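Local coordinates for odorant binding protein ASP5 (Apis mellifera, PDB 3R72) that probably binds small hydrophobic odorants in the antennae and carries them within a compact, mainly helical shell cross-linked by three disulfides, at residues A[17-22]-A[49-54]; A[43-48]-A[103-108]. One frame throughout, in Å; residues are numbered along the deposited sequence.

Contact 1 (A[17-22]-A[49-54]); sequences KSCLQK and TCIMKL. With NBB (N-butyl-benzenesulfonamide), chain B.
Cys-19 and Cys-50 are joined covalently here, SG to SG at 2.1 Å, and the rest of the contact is gathered round that bond. Helix 5-23 and helix 42-54 run roughly antiparallel where they meet, with 140° between the directions of these two segments. The axes stay 9.6 Å apart, but the two cysteine CA atoms come within 6.0 Å of each other, because each CB points at the opposite helix. The halves of the bridge leave their backbones differently. Cys-50 swings SG trans to its own backbone N (chi1 -179°) and reaches straight across, whereas Cys-19 keeps SG beside its N. Between them the S-S torsion is -86°, close to the relaxed right angle of an unstrained disulfide and left-handed in sense.

Apolar groups lie against the sulfur of Cys-19. The terminal methyl of Ile-51 bends back until CD1 is 3.7 Å from Cys-19 SG, although its CB does not aim that way. Leu-54, one turn on from Cys-50, lays CD2 3.7 Å from Cys-19 SG in the conformer described; a second conformer exists, so that touch is less certain. On the outer side the extended chain of Lys-22 passes Cys-50 SG with its methylene CD at 4.2 Å. On another side of helix 42-54, the Met-52 methyl CE sits 3.4 Å from the sulfonamide oxygen O1S of the bound n-butyl-benzenesulfonamide, which Thr-57 also hydrogen-bonds.

This is the first-to-third cysteine link of the six-cysteine pattern of classic insect odorant-binding proteins. A covalent bond clasped by hydrocarbon is the chief tie here, so reducing it would probably leave little direct contact between 17-22 and 49-54, though Tyr-47 also packs on helix 5-23.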
loop_
_atom_site.group_PDB
_atom_site.type_symbol
_atom_site.label_atom_id
_atom_site.label_comp_id
_atom_site.label_asym_id
_atom_site.label_seq_id
_atom_site.Cartn_x
_atom_site.Cartn_y
_atom_site.Cartn_z
ATOM N N LYS A 17 -9.829 -6.177 6.708
ATOM C CA LYS A 17 -10.752 -7.236 7.095
ATOM C C LYS A 17 -11.235 -7.992 5.894
ATOM O O LYS A 17 -11.231 -9.233 5.874
ATOM C CB LYS A 17 -11.996 -6.652 7.766
ATOM C CG LYS A 17 -11.880 -6.364 9.234
ATOM C CD LYS A 17 -13.251 -6.457 9.926
ATOM C CE LYS A 17 -13.549 -5.212 10.726
ATOM N NZ LYS A 17 -14.414 -5.497 11.894
ATOM N N SER A 18 -11.690 -7.248 4.900
ATOM C CA SER A 18 -12.197 -7.807 3.652
ATOM C C SER A 18 -11.136 -8.640 2.951
ATOM O O SER A 18 -11.349 -9.794 2.600
ATOM C CB SER A 18 -12.634 -6.680 2.721
ATOM O OG SER A 18 -13.088 -7.181 1.477
ATOM N N CYS A 19 -9.975 -8.032 2.727
ATOM C CA CYS A 19 -8.914 -8.724 1.992
ATOM C C CYS A 19 -8.318 -9.925 2.770
ATOM O O CYS A 19 -7.950 -10.932 2.153
ATOM C CB CYS A 19 -7.850 -7.714 1.556
ATOM S SG CYS A 19 -8.368 -6.578 0.230
ATOM N N LEU A 20 -8.205 -9.827 4.100
ATOM C CA LEU A 20 -7.673 -10.946 4.911
ATOM C C LEU A 20 -8.530 -12.182 4.748
ATOM O O LEU A 20 -8.026 -13.309 4.675
ATOM C CB LEU A 20 -7.602 -10.622 6.408
ATOM C CG LEU A 20 -6.449 -9.796 6.973
ATOM C CD1 LEU A 20 -6.628 -9.561 8.462
ATOM C CD2 LEU A 20 -5.079 -10.420 6.689
ATOM N N GLN A 21 -9.840 -11.963 4.730
ATOM C CA GLN A 21 -10.824 -13.030 4.601
ATOM C C GLN A 21 -10.741 -13.652 3.205
ATOM O O GLN A 21 -10.734 -14.872 3.065
ATOM C CB GLN A 21 -12.223 -12.478 4.865
ATOM N N LYS A 22 -10.674 -12.802 2.179
ATOM C CA LYS A 22 -10.636 -13.241 0.777
ATOM C C LYS A 22 -9.353 -14.020 0.420
ATOM O O LYS A 22 -9.392 -15.065 -0.250
ATOM C CB LYS A 22 -10.773 -12.017 -0.121
ATOM C CG LYS A 22 -10.604 -12.253 -1.600
ATOM C CD LYS A 22 -11.006 -11.002 -2.371
ATOM C CE LYS A 22 -10.925 -11.216 -3.874
ATOM N NZ LYS A 22 -11.179 -9.945 -4.616
ATOM N N THR A 49 -2.208 -6.587 -3.539
ATOM C CA THR A 49 -2.981 -6.284 -4.729
ATOM C C THR A 49 -4.459 -6.062 -4.401
ATOM O O THR A 49 -5.090 -5.172 -4.963
ATOM C CB THR A 49 -2.858 -7.399 -5.779
ATOM O OG1 THR A 49 -1.492 -7.816 -5.865
ATOM C CG2 THR A 49 -3.367 -6.928 -7.148
ATOM N N CYS A 50 -4.999 -6.881 -3.509
ATOM C CA CYS A 50 -6.382 -6.752 -3.088
ATOM C C CYS A 50 -6.639 -5.349 -2.529
ATOM O O CYS A 50 -7.614 -4.682 -2.912
ATOM C CB CYS A 50 -6.716 -7.842 -2.055
ATOM S SG CYS A 50 -8.415 -7.845 -1.426
ATOM N N ILE A 51 -5.740 -4.884 -1.661
ATOM C CA ILE A 51 -5.887 -3.576 -1.047
ATOM C C ILE A 51 -5.739 -2.467 -2.088
ATOM O O ILE A 51 -6.535 -1.529 -2.133
ATOM C CB ILE A 51 -4.854 -3.388 0.089
ATOM C CG1 ILE A 51 -5.162 -4.311 1.269
ATOM C CG2 ILE A 51 -4.768 -1.942 0.544
ATOM C CD1 ILE A 51 -6.439 -3.996 2.042
ATOM N N MET A 52 -4.700 -2.545 -2.928
ATOM C CA MET A 52 -4.510 -1.483 -3.915
ATOM C C MET A 52 -5.668 -1.436 -4.907
ATOM O O MET A 52 -6.065 -0.363 -5.369
ATOM C CB MET A 52 -3.162 -1.602 -4.624
ATOM C CG MET A 52 -2.012 -1.340 -3.664
ATOM S SD MET A 52 -0.374 -1.216 -4.405
ATOM C CE MET A 52 -0.493 0.316 -5.297
ATOM N N LYS A 53 -6.238 -2.589 -5.249
ATOM C CA LYS A 53 -7.408 -2.563 -6.121
ATOM C C LYS A 53 -8.616 -1.892 -5.457
ATOM O O LYS A 53 -9.349 -1.150 -6.122
ATOM C CB LYS A 53 -7.749 -3.962 -6.640
ATOM C CG LYS A 53 -6.783 -4.438 -7.714
ATOM C CD LYS A 53 -7.256 -5.699 -8.393
ATOM C CE LYS A 53 -6.381 -6.015 -9.607
ATOM N NZ LYS A 53 -7.051 -6.907 -10.593
ATOM N N LEU A 54 -8.815 -2.137 -4.167
ATOM C CA LEU A 54 -9.865 -1.451 -3.407
ATOM C C LEU A 54 -9.690 0.062 -3.417
ATOM O O LEU A 54 -10.658 0.801 -3.566
ATOM C CB LEU A 54 -9.889 -1.939 -1.961
ATOM C CG LEU A 54 -11.106 -2.704 -1.443
ATOM C CD1 LEU A 54 -11.942 -3.315 -2.571
ATOM C CD2 LEU A 54 -10.711 -3.751 -0.405
HETATM O O1S NBB B . -1.822 2.096 -2.703
HETATM S S NBB B . -1.743 2.396 -1.321
HETATM O O2S NBB B . -2.589 1.611 -0.464
HETATM N N10 NBB B . -2.138 3.938 -1.162
HETATM C C11 NBB B . -1.440 4.958 -1.917
HETATM C C12 NBB B . -1.274 6.238 -1.121
HETATM C C13 NBB B . -0.300 6.116 0.051
HETATM C C14 NBB B . 1.128 6.007 -0.442
HETATM C C4 NBB B . -0.187 2.230 -0.831
HETATM C C5 NBB B . 0.118 2.437 0.516
HETATM C C6 NBB B . 1.435 2.315 0.984
HETATM C C1 NBB B . 2.470 1.983 0.126
HETATM C C2 NBB B . 2.188 1.755 -1.201
HETATM C C3 NBB B . 0.885 1.878 -1.680
#

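Contact 2 (A[43-48]-A[103-108]); sequences DLQCYT and KTYQYV. With NBB (N-butyl-benzenesulfonamide), chain B.
Thr-48 OG1 stands within hydrogen-bonding range of two oxygens. It donates to Gln-45 O, three residues back in its own helix, at 2.7 Å, lying in the carbonyl plane on a lone pair. Across the interface Thr-104 OG1 is 2.8 Å from Thr-48 OG1, a bond that is not settled, since Thr-104 OG1 is also hydrogen-bonded to Thr-49 OG1.

Beside this buried polar cluster lies the ring of Tyr-105, carried across to helix 42-54 with CG trans to its backbone N (chi1 -165°). The methylene CG of Gln-45 sits over one face, 3.6 Å from the centroid of the Tyr-105 ring and 25° off the normal, a CH-pi contact. Thr-48 CG2 meets the ring edge 4.0 Å from Tyr-105 CD1, and Leu-44 CD2 touches Tyr-105 OH at 3.4 Å. That hydroxyl is bonded to Pro-39 O, while Gln-45 NE2 goes to Asp-40 OD2. With an alanine in place of Tyr-105, Gln-45 would probably lose the surface under its CG and Pro-39 O its hydroxyl mate.

Segments 43-48 and 103-108 run nearly at right angles, 80° between their directions, with the Cys-46 to Cys-101 disulfide close by. Leu-44 also leans on helix 27-32, Tyr-47 on helix 5-23, and on helix 100-114 Tyr-107 lines the ligand pocket.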
loop_
_atom_site.group_PDB
_atom_site.type_symbol
_atom_site.label_atom_id
_atom_site.label_comp_id
_atom_site.label_asym_id
_atom_site.label_seq_id
_atom_site.Cartn_x
_atom_site.Cartn_y
_atom_site.Cartn_z
ATOM N N ASP A 43 0.819 -15.309 -1.187
ATOM C CA ASP A 43 -0.461 -14.910 -0.614
ATOM C C ASP A 43 -0.406 -13.504 -0.018
ATOM O O ASP A 43 -1.314 -12.711 -0.230
ATOM C CB ASP A 43 -0.944 -15.947 0.387
ATOM C CG ASP A 43 -1.208 -17.282 -0.269
ATOM O OD1 ASP A 43 -1.715 -17.300 -1.411
ATOM O OD2 ASP A 43 -0.903 -18.318 0.353
ATOM N N LEU A 44 0.667 -13.185 0.695
ATOM C CA LEU A 44 0.853 -11.820 1.173
ATOM C C LEU A 44 0.971 -10.860 -0.003
ATOM O O LEU A 44 0.409 -9.755 0.024
ATOM C CB LEU A 44 2.065 -11.720 2.102
ATOM C CG LEU A 44 2.340 -10.335 2.668
ATOM C CD1 LEU A 44 1.166 -9.763 3.442
ATOM C CD2 LEU A 44 3.617 -10.382 3.517
ATOM N N GLN A 45 1.673 -11.284 -1.052
ATOM C CA GLN A 45 1.765 -10.453 -2.245
ATOM C C GLN A 45 0.372 -10.140 -2.788
ATOM O O GLN A 45 0.036 -8.985 -3.080
ATOM C CB GLN A 45 2.642 -11.143 -3.288
ATOM C CG GLN A 45 4.089 -11.269 -2.835
ATOM C CD GLN A 45 4.953 -12.176 -3.669
ATOM O OE1 GLN A 45 4.486 -12.886 -4.554
ATOM N NE2 GLN A 45 6.247 -12.148 -3.382
ATOM N N CYS A 46 -0.474 -11.158 -2.890
ATOM C CA CYS A 46 -1.827 -10.941 -3.408
ATOM C C CYS A 46 -2.705 -10.113 -2.477
ATOM O O CYS A 46 -3.581 -9.401 -2.963
ATOM C CB CYS A 46 -2.480 -12.266 -3.763
ATOM S SG CYS A 46 -1.656 -13.123 -5.171
ATOM N N TYR A 47 -2.442 -10.147 -1.173
ATOM C CA TYR A 47 -3.118 -9.238 -0.249
ATOM C C TYR A 47 -2.840 -7.783 -0.641
ATOM O O TYR A 47 -3.749 -6.950 -0.639
ATOM C CB TYR A 47 -2.719 -9.536 1.206
ATOM C CG TYR A 47 -3.203 -8.500 2.183
ATOM C CD1 TYR A 47 -4.443 -8.604 2.806
ATOM C CD2 TYR A 47 -2.431 -7.386 2.457
ATOM C CE1 TYR A 47 -4.891 -7.612 3.671
ATOM C CE2 TYR A 47 -2.872 -6.402 3.323
ATOM C CZ TYR A 47 -4.100 -6.526 3.928
ATOM O OH TYR A 47 -4.561 -5.551 4.781
ATOM N N THR A 48 -1.589 -7.466 -0.966
ATOM C CA THR A 48 -1.284 -6.097 -1.354
ATOM C C THR A 48 -2.056 -5.675 -2.586
ATOM O O THR A 48 -2.502 -4.536 -2.683
ATOM C CB THR A 48 0.226 -5.790 -1.491
ATOM O OG1 THR A 48 0.813 -6.453 -2.616
ATOM C CG2 THR A 48 0.981 -6.116 -0.207
ATOM N N LYS A 103 4.115 -7.478 -8.532
ATOM C CA LYS A 103 4.325 -6.068 -8.828
ATOM C C LYS A 103 3.897 -5.169 -7.675
ATOM O O LYS A 103 4.654 -4.291 -7.257
ATOM C CB LYS A 103 3.582 -5.667 -10.087
ATOM C CG LYS A 103 4.162 -6.239 -11.373
ATOM C CD LYS A 103 3.524 -5.584 -12.598
ATOM C CE LYS A 103 4.030 -6.190 -13.884
ATOM N NZ LYS A 103 3.113 -5.948 -15.034
ATOM N N THR A 104 2.681 -5.346 -7.174
ATOM C CA THR A 104 2.240 -4.485 -6.086
ATOM C C THR A 104 3.090 -4.693 -4.841
ATOM O O THR A 104 3.408 -3.732 -4.144
ATOM C CB THR A 104 0.736 -4.620 -5.764
ATOM O OG1 THR A 104 0.427 -5.952 -5.346
ATOM C CG2 THR A 104 -0.100 -4.262 -6.953
ATOM N N TYR A 105 3.502 -5.927 -4.573
ATOM C CA TYR A 105 4.345 -6.181 -3.416
ATOM C C TYR A 105 5.691 -5.464 -3.534
ATOM O O TYR A 105 6.192 -4.905 -2.564
ATOM C CB TYR A 105 4.583 -7.659 -3.266
ATOM C CG TYR A 105 5.138 -8.154 -1.947
ATOM C CD1 TYR A 105 4.467 -7.960 -0.752
ATOM C CD2 TYR A 105 6.296 -8.917 -1.911
ATOM C CE1 TYR A 105 4.909 -8.518 0.425
ATOM C CE2 TYR A 105 6.748 -9.478 -0.735
ATOM C CZ TYR A 105 6.051 -9.264 0.425
ATOM O OH TYR A 105 6.431 -9.817 1.609
ATOM N N GLN A 106 6.273 -5.475 -4.730
ATOM C CA GLN A 106 7.512 -4.759 -4.978
ATOM C C GLN A 106 7.322 -3.253 -4.754
ATOM O O GLN A 106 8.190 -2.587 -4.208
ATOM C CB GLN A 106 8.008 -5.024 -6.401
ATOM C CG GLN A 106 8.520 -6.451 -6.663
ATOM C CD GLN A 106 8.447 -6.838 -8.123
ATOM O OE1 GLN A 106 8.441 -5.976 -9.002
ATOM N NE2 GLN A 106 8.364 -8.140 -8.395
ATOM N N TYR A 107 6.194 -2.706 -5.194
ATOM C CA TYR A 107 5.914 -1.285 -5.025
ATOM C C TYR A 107 5.798 -0.921 -3.543
ATOM O O TYR A 107 6.359 0.074 -3.076
ATOM C CB TYR A 107 4.634 -0.914 -5.809
ATOM C CG TYR A 107 4.345 0.557 -5.724
ATOM C CD1 TYR A 107 5.037 1.445 -6.538
ATOM C CD2 TYR A 107 3.450 1.075 -4.821
ATOM C CE1 TYR A 107 4.866 2.801 -6.449
ATOM C CE2 TYR A 107 3.260 2.442 -4.738
ATOM C CZ TYR A 107 3.987 3.295 -5.549
ATOM O OH TYR A 107 3.843 4.648 -5.443
ATOM N N VAL A 108 5.085 -1.750 -2.791
ATOM C CA VAL A 108 4.950 -1.557 -1.355
ATOM C C VAL A 108 6.330 -1.586 -0.673
ATOM O O VAL A 108 6.618 -0.760 0.179
ATOM C CB VAL A 108 3.973 -2.612 -0.759
ATOM C CG1 VAL A 108 3.985 -2.559 0.763
ATOM C CG2 VAL A 108 2.572 -2.376 -1.311
HETATM O O1S NBB B . -1.822 2.096 -2.703
HETATM S S NBB B . -1.743 2.396 -1.321
HETATM O O2S NBB B . -2.589 1.611 -0.464
HETATM N N10 NBB B . -2.138 3.938 -1.162
HETATM C C11 NBB B . -1.440 4.958 -1.917
HETATM C C12 NBB B . -1.274 6.238 -1.121
HETATM C C13 NBB B . -0.300 6.116 0.051
HETATM C C14 NBB B . 1.128 6.007 -0.442
HETATM C C4 NBB B . -0.187 2.230 -0.831
HETATM C C5 NBB B . 0.118 2.437 0.516
HETATM C C6 NBB B . 1.435 2.315 0.984
HETATM C C1 NBB B . 2.470 1.983 0.126
HETATM C C2 NBB B . 2.188 1.755 -1.201
HETATM C C3 NBB B . 0.885 1.878 -1.680
#

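From the N terminus, helix 5-23 supplies the first half of contact 1, and the chain then passes through helix 27-32 and enters helix 42-54 at the first half of contact 2. Directly after it comes 49-54, which closes contact 1 over 26 intervening residues. Contact 2 closes only when 103-108 arrives on helix 100-114, after a span holding the two short strands and helices 65-75 and 81-91. The two loops therefore cross, sharing helix 42-54 as the central piece clamped by helices 5-23 and 100-114. They also touch: Thr-49 OG1 meets Thr-104 OG1, and Tyr-47 packs on Cys-19. Met-52 and Tyr-107 bring both contacts to the same bound ligand.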